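Local coordinates for intestinal fatty acid binding protein (Rattus norvegicus, PDB 1ICM) that binds long-chain fatty acids such as myristate inside a beta-barrel and probably serves in their uptake and transport within intestinal cells, at residues A[33-47]-A[50-64]. Sequence-based numbering, arbitrary orientation.
Sequences HDNLKLTITQEGNKF and KESSNFRNIDVVFEL
Lys37 and Thr39 pair with Ser52 and Lys50 through four antiparallel backbone hydrogen bonds; further along, Phe47 and Phe62 exchange two more, so 46-52 is the shared middle strand of two successive hairpins. Phe47 N gives Phe62 O a nearly straight bond (2.8 Å). Followed outward, the Phe47 side chain first sets CB over one face of the Phe62 ring, 3.9 Å from its centroid, a CH-pi contact. CG and CD1 of Phe47 lie near Phe62 CE1, and farther out Phe47 CE1 rests against Leu64 CG at 4.0 Å. The two rings lie nearly parallel (8°) but slid apart, hardly overlapping. Phe62 has its CG between backbone N and carbonyl carbon (chi1 59°), which turns one ring face to Phe47 CB. Glu51 reaches Leu36 CD1 with its CG (3.7 Å), and beyond that its OE2 takes NE and NH2 of Arg56 side-on, both from one face of the carboxylate, while OE1 meets Tyr70. With an alanine in place of Glu51, the Arg56 guanidinium would probably lose its carboxylate mate, the Tyr70 hydroxyl its hydrogen-bond partner, and Leu36 CD1 the methylene it rests on. At the far end Asn54 N binds Asp34 O, and Asn35 ND2 reaches Asn54 OD1 at 3.2 Å with the amide planes 70° apart. Asp34 OD1 forms a salt bridge with Arg126 and accepts from Leu36 N, an Asx turn. Strand 37-43 continues the antiparallel barrel wall into strand 4-12, whereas Phe62, on strand 57-63, touches the bound myristate, stacks with Trp82 and meets Phe68 of strand 68-71.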
ATOM      1  N   HIS A  33      -0.839   1.993  14.123  1.00 12.66           N
ATOM      2  CA  HIS A  33      -0.243   3.215  14.574  1.00  8.92           C
ATOM      3  C   HIS A  33       1.209   3.172  14.103  1.00 12.27           C
ATOM      4  O   HIS A  33       2.167   3.386  14.874  1.00 16.25           O
ATOM      5  CB  HIS A  33      -0.230   3.214  16.098  1.00 13.61           C
ATOM      6  CG  HIS A  33      -1.524   3.500  16.725  1.00 26.65           C
ATOM      7  ND1 HIS A  33      -2.361   2.478  17.154  1.00 32.65           N
ATOM      8  CD2 HIS A  33      -2.079   4.708  17.009  1.00 33.66           C
ATOM      9  CE1 HIS A  33      -3.411   3.082  17.696  1.00 39.06           C
ATOM     10  NE2 HIS A  33      -3.278   4.407  17.622  1.00 42.16           N
ATOM     11  N   ASP A  34       1.408   2.888  12.812  1.00 10.01           N
ATOM     12  CA  ASP A  34       2.747   2.802  12.271  1.00  9.61           C
ATOM     13  C   ASP A  34       3.436   4.098  11.782  1.00  4.63           C
ATOM     14  O   ASP A  34       4.605   4.004  11.385  1.00  8.98           O
ATOM     15  CB  ASP A  34       2.743   1.747  11.157  1.00 13.01           C
ATOM     16  CG  ASP A  34       1.938   2.108   9.930  1.00 14.88           C
ATOM     17  OD1 ASP A  34       1.207   3.190  10.028  1.00 12.20           O
ATOM     18  OD2 ASP A  34       1.974   1.432   8.911  1.00 16.32           O
ATOM     19  N   ASN A  35       2.698   5.213  11.870  1.00  6.83           N
ATOM     20  CA  ASN A  35       3.221   6.533  11.439  1.00  9.97           C
ATOM     21  C   ASN A  35       3.737   6.468  10.014  1.00 12.46           C
ATOM     22  O   ASN A  35       4.736   7.088   9.697  1.00 15.54           O
ATOM     23  CB  ASN A  35       4.355   7.125  12.326  1.00 14.59           C
ATOM     24  CG  ASN A  35       3.811   7.448  13.702  1.00 38.39           C
ATOM     25  OD1 ASN A  35       2.931   8.317  13.840  1.00 46.93           O
ATOM     26  ND2 ASN A  35       4.306   6.724  14.708  1.00 44.97           N
ATOM     27  N   LEU A  36       3.061   5.717   9.147  1.00  9.71           N
ATOM     28  CA  LEU A  36       3.568   5.591   7.772  1.00 10.21           C
ATOM     29  C   LEU A  36       3.489   6.930   7.008  1.00  7.96           C
ATOM     30  O   LEU A  36       2.502   7.652   7.063  1.00  7.39           O
ATOM     31  CB  LEU A  36       2.639   4.554   7.080  1.00 12.74           C
ATOM     32  CG  LEU A  36       2.948   4.290   5.619  1.00  9.71           C
ATOM     33  CD1 LEU A  36       4.356   3.739   5.382  1.00 11.10           C
ATOM     34  CD2 LEU A  36       1.810   3.397   5.053  1.00 12.22           C
ATOM     35  N   LYS A  37       4.555   7.158   6.288  1.00  9.96           N
ATOM     36  CA  LYS A  37       4.749   8.329   5.455  1.00 11.36           C
ATOM     37  C   LYS A  37       5.298   7.834   4.120  1.00  9.34           C
ATOM     38  O   LYS A  37       6.194   6.964   4.017  1.00  9.54           O
ATOM     39  CB  LYS A  37       5.827   9.140   6.160  1.00 13.81           C
ATOM     40  CG  LYS A  37       6.334  10.335   5.386  1.00 27.54           C
ATOM     41  CD  LYS A  37       7.010  11.286   6.350  1.00 38.94           C
ATOM     42  CE  LYS A  37       8.348  11.792   5.839  1.00 51.61           C
ATOM     43  NZ  LYS A  37       8.893  12.918   6.622  1.00 56.04           N
ATOM     44  N   LEU A  38       4.729   8.401   3.043  1.00  7.86           N
ATOM     45  CA  LEU A  38       5.193   7.993   1.717  1.00 10.25           C
ATOM     46  C   LEU A  38       5.640   9.234   0.945  1.00 14.88           C
ATOM     47  O   LEU A  38       4.958  10.281   0.954  1.00 14.84           O
ATOM     48  CB  LEU A  38       3.966   7.454   0.920  1.00 12.20           C
ATOM     49  CG  LEU A  38       3.273   6.219   1.506  1.00 12.97           C
ATOM     50  CD1 LEU A  38       2.041   5.898   0.675  1.00 16.55           C
ATOM     51  CD2 LEU A  38       4.251   5.046   1.421  1.00 15.54           C
ATOM     52  N   THR A  39       6.776   9.093   0.257  1.00  8.32           N
ATOM     53  CA  THR A  39       7.263  10.201  -0.550  1.00 12.98           C
ATOM     54  C   THR A  39       7.239   9.629  -1.962  1.00 14.68           C
ATOM     55  O   THR A  39       7.974   8.682  -2.249  1.00 13.03           O
ATOM     56  CB  THR A  39       8.666  10.699  -0.123  1.00 15.97           C
ATOM     57  OG1 THR A  39       8.588  11.251   1.186  1.00 14.97           O
ATOM     58  CG2 THR A  39       9.180  11.747  -1.096  1.00 17.93           C
ATOM     59  N   ILE A  40       6.387  10.205  -2.826  1.00 11.32           N
ATOM     60  CA  ILE A  40       6.201   9.718  -4.194  1.00 16.89           C
ATOM     61  C   ILE A  40       6.769  10.623  -5.256  1.00 13.55           C
ATOM     62  O   ILE A  40       6.475  11.820  -5.280  1.00 12.56           O
ATOM     63  CB  ILE A  40       4.717   9.450  -4.488  1.00 15.82           C
ATOM     64  CG1 ILE A  40       4.242   8.404  -3.484  1.00 13.67           C
ATOM     65  CG2 ILE A  40       4.571   8.905  -5.905  1.00 15.44           C
ATOM     66  CD1 ILE A  40       2.735   8.294  -3.334  1.00 16.20           C
ATOM     67  N   THR A  41       7.568  10.031  -6.125  1.00 11.22           N
ATOM     68  CA  THR A  41       8.138  10.820  -7.193  1.00 14.68           C
ATOM     69  C   THR A  41       8.075   9.994  -8.463  1.00 19.56           C
ATOM     70  O   THR A  41       8.224   8.779  -8.394  1.00 11.94           O
ATOM     71  CB  THR A  41       9.583  11.229  -6.946  1.00 17.85           C
ATOM     72  OG1 THR A  41      10.366  10.081  -6.781  1.00 19.54           O
ATOM     73  CG2 THR A  41       9.640  12.052  -5.677  1.00 21.44           C
ATOM     74  N   GLN A  42       7.861  10.675  -9.593  1.00 14.85           N
ATOM     75  CA  GLN A  42       7.740  10.032 -10.894  1.00 21.67           C
ATOM     76  C   GLN A  42       8.837  10.435 -11.846  1.00 19.08           C
ATOM     77  O   GLN A  42       9.293  11.569 -11.775  1.00 18.57           O
ATOM     78  CB  GLN A  42       6.369  10.421 -11.515  1.00 20.05           C
ATOM     79  CG  GLN A  42       6.011   9.738 -12.853  1.00 23.75           C
ATOM     80  CD  GLN A  42       4.549   9.915 -13.274  1.00 26.31           C
ATOM     81  OE1 GLN A  42       3.657  10.379 -12.529  1.00 24.84           O
ATOM     82  NE2 GLN A  42       4.300   9.464 -14.502  1.00 32.15           N
ATOM     83  N   GLU A  43       9.225   9.540 -12.751  1.00 15.06           N
ATOM     84  CA  GLU A  43      10.226   9.828 -13.776  1.00 14.56           C
ATOM     85  C   GLU A  43       9.777   8.970 -14.938  1.00 21.23           C
ATOM     86  O   GLU A  43      10.048   7.777 -15.035  1.00 16.41           O
ATOM     87  CB  GLU A  43      11.692   9.617 -13.428  1.00 19.74           C
ATOM     88  CG  GLU A  43      12.555  10.054 -14.608  1.00 38.29           C
ATOM     89  CD  GLU A  43      14.016   9.904 -14.247  1.00 58.72           C
ATOM     90  OE1 GLU A  43      14.395   9.436 -13.181  1.00 57.79           O
ATOM     91  OE2 GLU A  43      14.822  10.317 -15.208  1.00 68.06           O
ATOM     92  N   GLY A  44       8.978   9.618 -15.762  1.00 21.28           N
ATOM     93  CA  GLY A  44       8.372   8.954 -16.896  1.00 26.45           C
ATOM     94  C   GLY A  44       7.285   7.997 -16.404  1.00 15.45           C
ATOM     95  O   GLY A  44       6.301   8.323 -15.742  1.00 20.45           O
ATOM     96  N   ASN A  45       7.540   6.759 -16.798  1.00 18.86           N
ATOM     97  CA  ASN A  45       6.725   5.589 -16.529  1.00 21.62           C
ATOM     98  C   ASN A  45       7.166   4.886 -15.230  1.00 15.59           C
ATOM     99  O   ASN A  45       6.564   3.890 -14.811  1.00 16.77           O
ATOM    100  CB  ASN A  45       6.943   4.623 -17.744  1.00 22.05           C
ATOM    101  CG  ASN A  45       5.679   3.932 -18.240  1.00 37.08           C
ATOM    102  OD1 ASN A  45       5.731   2.796 -18.780  1.00 43.68           O
ATOM    103  ND2 ASN A  45       4.551   4.633 -18.058  1.00 36.27           N
ATOM    104  N   LYS A  46       8.237   5.373 -14.587  1.00 11.96           N
ATOM    105  CA  LYS A  46       8.713   4.733 -13.356  1.00 14.13           C
ATOM    106  C   LYS A  46       8.424   5.555 -12.120  1.00 15.19           C
ATOM    107  O   LYS A  46       8.596   6.770 -12.079  1.00 22.28           O
ATOM    108  CB  LYS A  46      10.229   4.608 -13.371  1.00 18.65           C
ATOM    109  CG  LYS A  46      10.697   3.535 -14.313  1.00 26.56           C
ATOM    110  CD  LYS A  46      12.198   3.511 -14.555  1.00 25.40           C
ATOM    111  CE  LYS A  46      12.965   2.812 -13.464  1.00 26.81           C
ATOM    112  NZ  LYS A  46      14.253   2.306 -13.955  1.00 29.53           N
ATOM    113  N   PHE A  47       8.014   4.902 -11.077  1.00  7.14           N
ATOM    114  CA  PHE A  47       7.720   5.574  -9.846  1.00  9.99           C
ATOM    115  C   PHE A  47       8.676   5.129  -8.736  1.00 19.06           C
ATOM    116  O   PHE A  47       9.105   3.959  -8.722  1.00 12.96           O
ATOM    117  CB  PHE A  47       6.325   5.211  -9.336  1.00 12.45           C
ATOM    118  CG  PHE A  47       5.183   5.911 -10.035  1.00 15.83           C
ATOM    119  CD1 PHE A  47       4.876   5.590 -11.358  1.00 17.06           C
ATOM    120  CD2 PHE A  47       4.421   6.894  -9.399  1.00 19.43           C
ATOM    121  CE1 PHE A  47       3.821   6.244 -11.995  1.00 19.68           C
ATOM    122  CE2 PHE A  47       3.375   7.566 -10.034  1.00 18.46           C
ATOM    123  CZ  PHE A  47       3.088   7.248 -11.359  1.00 14.86           C
ATOM    124  N   LYS A  50       9.128   6.144  -1.402  1.00 14.09           N
ATOM    125  CA  LYS A  50       9.975   5.991  -0.241  1.00 13.85           C
ATOM    126  C   LYS A  50       8.991   5.780   0.874  1.00 13.17           C
ATOM    127  O   LYS A  50       8.168   6.648   1.181  1.00 13.54           O
ATOM    128  CB  LYS A  50      10.754   7.259   0.026  1.00 14.66           C
ATOM    129  CG  LYS A  50      12.023   7.211  -0.797  1.00 20.48           C
ATOM    130  CD  LYS A  50      12.629   8.575  -0.965  1.00 26.86           C
ATOM    131  CE  LYS A  50      13.910   8.424  -1.753  1.00 32.27           C
ATOM    132  NZ  LYS A  50      14.756   7.392  -1.138  1.00 36.39           N
ATOM    133  N   GLU A  51       9.088   4.590   1.451  1.00 11.02           N
ATOM    134  CA  GLU A  51       8.193   4.230   2.508  1.00 10.54           C
ATOM    135  C   GLU A  51       8.942   4.364   3.818  1.00  7.38           C
ATOM    136  O   GLU A  51      10.058   3.820   3.946  1.00 12.50           O
ATOM    137  CB  GLU A  51       7.769   2.767   2.207  1.00 19.93           C
ATOM    138  CG  GLU A  51       6.900   2.124   3.308  1.00 24.83           C
ATOM    139  CD  GLU A  51       6.604   0.684   2.983  1.00 26.10           C
ATOM    140  OE1 GLU A  51       6.366   0.283   1.850  1.00 19.98           O
ATOM    141  OE2 GLU A  51       6.639  -0.094   4.040  1.00 18.80           O
ATOM    142  N   SER A  52       8.325   5.074   4.758  1.00  7.64           N
ATOM    143  CA  SER A  52       8.978   5.258   6.052  1.00 11.19           C
ATOM    144  C   SER A  52       7.951   5.023   7.140  1.00 16.33           C
ATOM    145  O   SER A  52       6.847   5.598   7.131  1.00 14.87           O
ATOM    146  CB  SER A  52       9.554   6.672   6.100  1.00 16.95           C
ATOM    147  OG  SER A  52      10.103   6.968   7.356  1.00 27.05           O
ATOM    148  N   SER A  53       8.300   4.136   8.088  1.00 11.08           N
ATOM    149  CA  SER A  53       7.339   3.868   9.158  1.00 10.16           C
ATOM    150  C   SER A  53       8.078   3.459  10.427  1.00 11.54           C
ATOM    151  O   SER A  53       9.306   3.353  10.384  1.00 12.31           O
ATOM    152  CB  SER A  53       6.368   2.742   8.796  1.00 13.86           C
ATOM    153  OG  SER A  53       7.080   1.511   8.742  1.00 12.83           O
ATOM    154  N   ASN A  54       7.302   3.165  11.482  1.00  9.25           N
ATOM    155  CA  ASN A  54       7.939   2.721  12.723  1.00 13.71           C
ATOM    156  C   ASN A  54       8.682   1.416  12.510  1.00 18.63           C
ATOM    157  O   ASN A  54       9.633   1.121  13.234  1.00 17.36           O
ATOM    158  CB  ASN A  54       7.005   2.565  13.923  1.00 10.61           C
ATOM    159  CG  ASN A  54       6.383   3.831  14.448  1.00 13.86           C
ATOM    160  OD1 ASN A  54       6.961   4.912  14.317  1.00 15.15           O
ATOM    161  ND2 ASN A  54       5.186   3.708  15.021  1.00 18.89           N
ATOM    162  N   PHE A  55       8.268   0.633  11.505  1.00 13.09           N
ATOM    163  CA  PHE A  55       8.885  -0.656  11.194  1.00 12.58           C
ATOM    164  C   PHE A  55      10.139  -0.618  10.350  1.00 17.30           C
ATOM    165  O   PHE A  55      11.088  -1.383  10.552  1.00 16.93           O
ATOM    166  CB  PHE A  55       7.897  -1.579  10.432  1.00 12.61           C
ATOM    167  CG  PHE A  55       6.624  -1.868  11.173  1.00 18.32           C
ATOM    168  CD1 PHE A  55       6.617  -2.797  12.214  1.00 30.06           C
ATOM    169  CD2 PHE A  55       5.413  -1.257  10.865  1.00 21.61           C
ATOM    170  CE1 PHE A  55       5.460  -3.097  12.929  1.00 33.67           C
ATOM    171  CE2 PHE A  55       4.243  -1.539  11.570  1.00 28.00           C
ATOM    172  CZ  PHE A  55       4.259  -2.463  12.613  1.00 32.87           C
ATOM    173  N   ARG A  56      10.194   0.275   9.371  1.00 14.41           N
ATOM    174  CA  ARG A  56      11.363   0.295   8.509  1.00 13.80           C
ATOM    175  C   ARG A  56      11.330   1.517   7.595  1.00 11.71           C
ATOM    176  O   ARG A  56      10.397   2.318   7.600  1.00 15.86           O
ATOM    177  CB  ARG A  56      11.362  -0.932   7.588  1.00 14.54           C
ATOM    178  CG  ARG A  56      10.007  -1.136   6.895  1.00 15.04           C
ATOM    179  CD  ARG A  56       9.953  -2.250   5.861  1.00 15.01           C
ATOM    180  NE  ARG A  56       8.701  -2.231   5.067  1.00 18.43           N
ATOM    181  CZ  ARG A  56       8.373  -3.168   4.165  1.00 16.21           C
ATOM    182  NH1 ARG A  56       9.166  -4.212   3.936  1.00 15.56           N
ATOM    183  NH2 ARG A  56       7.224  -3.072   3.478  1.00 12.43           N
ATOM    184  N   ASN A  57      12.345   1.581   6.777  1.00 11.52           N
ATOM    185  CA  ASN A  57      12.489   2.670   5.828  1.00 13.58           C
ATOM    186  C   ASN A  57      13.091   2.071   4.583  1.00 19.21           C
ATOM    187  O   ASN A  57      14.257   1.700   4.571  1.00 22.04           O
ATOM    188  CB  ASN A  57      13.454   3.753   6.362  1.00 13.86           C
ATOM    189  CG  ASN A  57      12.805   4.502   7.498  1.00 23.64           C
ATOM    190  OD1 ASN A  57      13.016   4.194   8.683  1.00 35.60           O
ATOM    191  ND2 ASN A  57      12.012   5.499   7.162  1.00 30.32           N
ATOM    192  N   ILE A  58      12.303   2.000   3.511  1.00 14.74           N
ATOM    193  CA  ILE A  58      12.818   1.419   2.291  1.00 12.10           C
ATOM    194  C   ILE A  58      12.256   2.121   1.071  1.00 14.16           C
ATOM    195  O   ILE A  58      11.221   2.786   1.151  1.00 16.53           O
ATOM    196  CB  ILE A  58      12.307  -0.013   2.189  1.00 21.67           C
ATOM    197  CG1 ILE A  58      10.780  -0.040   2.202  1.00 22.19           C
ATOM    198  CG2 ILE A  58      12.780  -0.780   3.413  1.00 24.70           C
ATOM    199  CD1 ILE A  58      10.165  -1.356   1.715  1.00 29.67           C
ATOM    200  N   ASP A  59      12.983   1.910  -0.024  1.00 11.77           N
ATOM    201  CA  ASP A  59      12.563   2.453  -1.299  1.00 13.18           C
ATOM    202  C   ASP A  59      11.862   1.347  -2.101  1.00 15.99           C
ATOM    203  O   ASP A  59      12.265   0.160  -2.086  1.00 14.65           O
ATOM    204  CB  ASP A  59      13.786   2.889  -2.113  1.00 16.74           C
ATOM    205  CG  ASP A  59      14.415   4.178  -1.648  1.00 22.84           C
ATOM    206  OD1 ASP A  59      13.969   4.607  -0.491  1.00 22.36           O
ATOM    207  OD2 ASP A  59      15.257   4.747  -2.315  1.00 28.61           O
ATOM    208  N   VAL A  60      10.802   1.732  -2.792  1.00 11.32           N
ATOM    209  CA  VAL A  60      10.064   0.806  -3.649  1.00  9.90           C
ATOM    210  C   VAL A  60      10.106   1.464  -5.026  1.00 11.94           C
ATOM    211  O   VAL A  60       9.643   2.594  -5.199  1.00 17.31           O
ATOM    212  CB  VAL A  60       8.625   0.624  -3.225  1.00 14.85           C
ATOM    213  CG1 VAL A  60       8.017  -0.545  -3.991  1.00 18.58           C
ATOM    214  CG2 VAL A  60       8.489   0.365  -1.727  1.00 20.16           C
ATOM    215  N   VAL A  61      10.668   0.794  -6.011  1.00 11.02           N
ATOM    216  CA  VAL A  61      10.708   1.316  -7.361  1.00  8.98           C
ATOM    217  C   VAL A  61       9.924   0.417  -8.323  1.00 13.44           C
ATOM    218  O   VAL A  61      10.107  -0.807  -8.342  1.00 11.50           O
ATOM    219  CB  VAL A  61      12.169   1.340  -7.805  1.00 15.08           C
ATOM    220  CG1 VAL A  61      12.303   1.785  -9.265  1.00 13.97           C
ATOM    221  CG2 VAL A  61      12.946   2.243  -6.846  1.00 16.22           C
ATOM    222  N   PHE A  62       9.055   0.972  -9.129  1.00 10.66           N
ATOM    223  CA  PHE A  62       8.333   0.193 -10.105  1.00 13.50           C
ATOM    224  C   PHE A  62       8.062   0.921 -11.430  1.00 15.13           C
ATOM    225  O   PHE A  62       7.983   2.142 -11.478  1.00 11.09           O
ATOM    226  CB  PHE A  62       7.012  -0.336  -9.540  1.00 11.27           C
ATOM    227  CG  PHE A  62       6.045   0.671  -9.045  1.00  6.88           C
ATOM    228  CD1 PHE A  62       5.121   1.214  -9.939  1.00 12.11           C
ATOM    229  CD2 PHE A  62       6.007   1.068  -7.714  1.00  9.83           C
ATOM    230  CE1 PHE A  62       4.168   2.117  -9.484  1.00 15.20           C
ATOM    231  CE2 PHE A  62       5.059   1.966  -7.240  1.00 11.45           C
ATOM    232  CZ  PHE A  62       4.139   2.498  -8.141  1.00  9.69           C
ATOM    233  N   GLU A  63       7.937   0.165 -12.527  1.00 11.33           N
ATOM    234  CA  GLU A  63       7.618   0.705 -13.826  1.00  7.45           C
ATOM    235  C   GLU A  63       6.169   0.287 -14.086  1.00 12.21           C
ATOM    236  O   GLU A  63       5.818  -0.885 -13.855  1.00 12.95           O
ATOM    237  CB  GLU A  63       8.544   0.109 -14.904  1.00 12.18           C
ATOM    238  CG  GLU A  63       8.161   0.718 -16.257  1.00 24.60           C
ATOM    239  CD  GLU A  63       9.079   0.335 -17.392  1.00 32.81           C
ATOM    240  OE1 GLU A  63      10.229  -0.196 -17.051  1.00 29.64           O
ATOM    241  OE2 GLU A  63       8.747   0.528 -18.548  1.00 38.53           O
ATOM    242  N   LEU A  64       5.288   1.187 -14.520  1.00 10.14           N
ATOM    243  CA  LEU A  64       3.899   0.800 -14.755  1.00 11.69           C
ATOM    244  C   LEU A  64       3.771  -0.417 -15.680  1.00 13.76           C
ATOM    245  O   LEU A  64       4.493  -0.503 -16.683  1.00 14.38           O
ATOM    246  CB  LEU A  64       3.129   1.992 -15.375  1.00 16.38           C
ATOM    247  CG  LEU A  64       2.919   3.180 -14.434  1.00 16.13           C
ATOM    248  CD1 LEU A  64       2.088   4.219 -15.188  1.00 18.92           C
ATOM    249  CD2 LEU A  64       2.120   2.736 -13.213  1.00 18.26           C
TER
HETATM  250  O   HOH W   1       8.982   8.909   3.116  1.00 20.29           O